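Local coordinates for plasmodesmata-located protein 5 (Arabidopsis thaliana, PDB 6GRE), which modulates cell-to-cell trafficking in plants, restricting plasmodesmal permeability through callose deposition during salicylic-acid-triggered immune responses, at residues G114-T119 and T174-D179. Numbering follows the deposited sequence. Where two conformers were deposited one is given.
Sequences GVQDKT and TSQCQD. With EDO (1,2-ethanediol), chain I.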
ATOM      1  N   GLY A 114     -10.742   5.367   6.483  1.00 18.71           N
ATOM      2  CA  GLY A 114     -10.613   6.730   6.930  1.00 18.60           C
ATOM      3  C   GLY A 114      -9.927   6.897   8.273  1.00 17.14           C
ATOM      4  O   GLY A 114      -9.919   7.987   8.847  1.00 19.07           O
ATOM      5  N   VAL A 115      -9.308   5.820   8.787  1.00 17.94           N
ATOM      6  CA  VAL A 115      -8.528   5.902   9.997  1.00 18.21           C
ATOM      7  C   VAL A 115      -7.077   6.204   9.615  1.00 17.99           C
ATOM      8  O   VAL A 115      -6.406   5.387   8.971  1.00 19.15           O
ATOM      9  CB  VAL A 115      -8.628   4.615  10.837  1.00 18.62           C
ATOM     10  CG1 VAL A 115      -7.814   4.710  12.112  1.00 21.19           C
ATOM     11  CG2 VAL A 115     -10.094   4.301  11.148  1.00 20.95           C
ATOM     12  N   GLN A 116      -6.597   7.360  10.016  1.00 17.71           N
ATOM     13  CA  GLN A 116      -5.206   7.751   9.764  1.00 17.56           C
ATOM     14  C   GLN A 116      -4.271   6.784  10.488  1.00 18.04           C
ATOM     15  O   GLN A 116      -4.549   6.339  11.617  1.00 17.76           O
ATOM     16  CB  GLN A 116      -4.939   9.183  10.244  1.00 17.61           C
ATOM     17  CG  GLN A 116      -3.535   9.700  10.003  1.00 17.80           C
ATOM     18  CD  GLN A 116      -3.121   9.662   8.551  1.00 17.89           C
ATOM     19  OE1 GLN A 116      -2.748   8.618   8.014  1.00 17.41           O
ATOM     20  NE2 GLN A 116      -3.146  10.823   7.928  1.00 18.74           N
ATOM     21  N   ASP A 117      -3.121   6.476   9.865  1.00 15.92           N
ATOM     22  CA  ASP A 117      -2.100   5.704  10.554  1.00 17.47           C
ATOM     23  C   ASP A 117      -0.790   5.931   9.825  1.00 15.84           C
ATOM     24  O   ASP A 117      -0.611   5.458   8.703  1.00 15.50           O
ATOM     25  CB  ASP A 117      -2.466   4.228  10.592  1.00 18.01           C
ATOM     26  CG  ASP A 117      -1.559   3.407  11.463  1.00 18.90           C
ATOM     27  OD1 ASP A 117      -0.491   3.910  11.861  1.00 18.52           O
ATOM     28  OD2 ASP A 117      -1.947   2.252  11.715  1.00 21.02           O
ATOM     29  N   LYS A 118       0.052   6.734  10.460  1.00 16.25           N
ATOM     30  CA  LYS A 118       1.324   7.175   9.913  1.00 16.89           C
ATOM     31  C   LYS A 118       2.473   6.335  10.471  1.00 16.59           C
ATOM     32  O   LYS A 118       3.633   6.707  10.292  1.00 16.62           O
ATOM     33  CB  LYS A 118       1.511   8.667  10.208  1.00 18.85           C
ATOM     34  CG  LYS A 118       0.468   9.540   9.533  1.00 19.91           C
ATOM     35  CD  LYS A 118       0.737  11.005   9.643  1.00 22.20           C
ATOM     36  CE  LYS A 118       0.664  11.499  11.068  1.00 25.46           C
ATOM     37  NZ  LYS A 118       1.076  12.920  11.148  1.00 29.09           N
ATOM     38  N   THR A 119       2.166   5.263  11.200  1.00 15.80           N
ATOM     39  CA  THR A 119       3.228   4.463  11.824  1.00 17.78           C
ATOM     40  C   THR A 119       4.105   3.828  10.740  1.00 16.59           C
ATOM     41  O   THR A 119       3.628   3.369   9.697  1.00 16.46           O
ATOM     42  CB  THR A 119       2.702   3.393  12.785  1.00 19.59           C
ATOM     43  OG1 THR A 119       1.876   2.463  12.124  1.00 21.76           O
ATOM     44  CG2 THR A 119       1.913   3.977  13.930  1.00 21.89           C
ATOM     45  N   THR A 174      -8.325  13.738   1.474  1.00 18.60           N
ATOM     46  CA  THR A 174      -7.273  14.555   0.893  1.00 18.00           C
ATOM     47  C   THR A 174      -6.269  15.016   1.949  1.00 18.08           C
ATOM     48  O   THR A 174      -5.033  14.905   1.762  1.00 18.16           O
ATOM     49  CB  THR A 174      -7.841  15.778   0.158  1.00 18.58           C
ATOM     50  OG1 THR A 174      -8.752  15.242  -0.785  1.00 20.95           O
ATOM     51  CG2 THR A 174      -6.779  16.581  -0.548  1.00 19.77           C
ATOM     52  N   SER A 175      -6.766  15.548   3.067  1.00 17.92           N
ATOM     53  CA  SER A 175      -5.964  16.049   4.131  0.70 18.27           C
ATOM     54  C   SER A 175      -5.135  14.921   4.770  1.00 16.10           C
ATOM     55  O   SER A 175      -3.964  15.076   5.068  1.00 16.53           O
ATOM     56  CB  SER A 175      -6.840  16.737   5.160  0.70 20.98           C
ATOM     57  OG  SER A 175      -6.068  17.100   6.280  0.70 25.80           O
ATOM     58  N   GLN A 176      -5.825  13.813   5.032  1.00 15.56           N
ATOM     59  CA  GLN A 176      -5.122  12.684   5.700  1.00 15.18           C
ATOM     60  C   GLN A 176      -3.988  12.178   4.800  1.00 14.87           C
ATOM     61  O   GLN A 176      -2.898  11.873   5.263  1.00 15.68           O
ATOM     62  CB  GLN A 176      -6.100  11.548   5.947  1.00 15.23           C
ATOM     63  CG  GLN A 176      -7.051  11.831   7.102  1.00 16.57           C
ATOM     64  CD  GLN A 176      -8.077  10.735   7.229  1.00 15.51           C
ATOM     65  OE1 GLN A 176      -8.586  10.211   6.240  1.00 17.21           O
ATOM     66  NE2 GLN A 176      -8.336  10.335   8.478  1.00 17.64           N
ATOM     67  N   CYS A 177      -4.289  12.112   3.515  1.00 14.19           N
ATOM     68  CA  CYS A 177      -3.303  11.669   2.532  1.00 14.39           C
ATOM     69  C   CYS A 177      -2.077  12.585   2.541  1.00 14.42           C
ATOM     70  O   CYS A 177      -0.939  12.115   2.641  1.00 14.54           O
ATOM     71  CB  CYS A 177      -3.921  11.613   1.153  1.00 15.45           C
ATOM     72  SG  CYS A 177      -2.727  11.172  -0.141  1.00 18.06           S
ATOM     73  N   GLN A 178      -2.306  13.903   2.454  1.00 14.39           N
ATOM     74  CA  GLN A 178      -1.196  14.811   2.468  1.00 14.50           C
ATOM     75  C   GLN A 178      -0.384  14.713   3.771  1.00 15.17           C
ATOM     76  O   GLN A 178       0.846  14.837   3.761  1.00 16.57           O
ATOM     77  CB  GLN A 178      -1.662  16.248   2.195  1.00 14.65           C
ATOM     78  CG  GLN A 178      -0.508  17.218   2.194  1.00 15.89           C
ATOM     79  CD  GLN A 178       0.477  16.978   1.066  1.00 15.59           C
ATOM     80  OE1 GLN A 178       0.104  16.433   0.039  1.00 18.65           O
ATOM     81  NE2 GLN A 178       1.680  17.511   1.195  1.00 19.59           N
ATOM     82  N   ASP A 179      -1.059  14.533   4.915  1.00 15.89           N
ATOM     83  CA  ASP A 179      -0.404  14.415   6.192  1.00 17.59           C
ATOM     84  C   ASP A 179       0.481  13.156   6.192  1.00 15.80           C
ATOM     85  O   ASP A 179       1.641  13.225   6.606  1.00 16.96           O
ATOM     86  CB  ASP A 179      -1.434  14.386   7.319  1.00 20.53           C
ATOM     87  CG  ASP A 179      -0.844  14.409   8.713  1.00 23.92           C
ATOM     88  OD1 ASP A 179       0.269  14.917   8.882  1.00 33.53           O
ATOM     89  OD2 ASP A 179      -1.536  13.923   9.634  1.00 32.45           O
TER
HETATM   90  C1  EDO I 306      -6.795  12.430  10.733  1.00 37.37           C
HETATM   91  O1  EDO I 306      -7.838  11.546  11.017  1.00 37.72           O
HETATM   92  C2  EDO I 306      -6.117  12.820  12.022  1.00 39.72           C
HETATM   93  O2  EDO I 306      -4.724  12.556  11.878  1.00 40.00           O
HETATM   94  O   HOH W   1      -4.154  13.309   9.348  1.00 32.30           O
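Gln116 leaves the loop with CG opposite the backbone N (chi1 -179°) and bends at chi2, which carries its amide to the first turn of helix 174-192; Gln176, extended beyond CG, reaches back from that turn to the loop. Each glutamine donates from its amide to a backbone carbonyl of the other segment. Gln116 NE2 donates to Gln176 O at 2.9 Å; the acceptor lies nearly in the Gln116 amide plane, while the donor is tilted out of the carbonyl plane. Gln176 NE2 gives an almost straight bond (171°) to Gly114 O, 2.9 Å away, meeting this carbonyl from above its plane. Both amides are fixed at their oxygens: Gln116 OE1 accepts from Asp117 N at 2.9 Å, in the carbonyl plane and on a lone pair, and Gln176 OE1 takes the backbone N-H of Ser173, just ahead of the helix.

One helical turn on from Gln176, the side chain of Asp179 crosses that of Lys118 at about a right angle. Lys118 NZ lies off the carboxylate plane, 3.1 Å from OD1 and 3.2 Å from OD2 of Asp179, in a salt bridge whose hydrogen bonds are weak. A water joins Asp179 to Gln116, accepting from Gln116 NE2, donating to Asp179 OD2 and bonding O2 of a 1,2-ethanediol, probably from the crystallisation liquor. The O1 end of this diol accepts the second N-H of Gln176 NE2. Asp117 OD1 accepts from Thr119 N at 3.1 Å, forming an Asx turn, and from Thr119 OG1.

This polar surface contact in the second Gnk2-homologous region ties the loop between strands 103-108 and 120-125, of different five-stranded antiparallel sheets, to the start of helix 174-192, itself tethered by the Cys177-Cys168 disulfide to the end of strand 162-168.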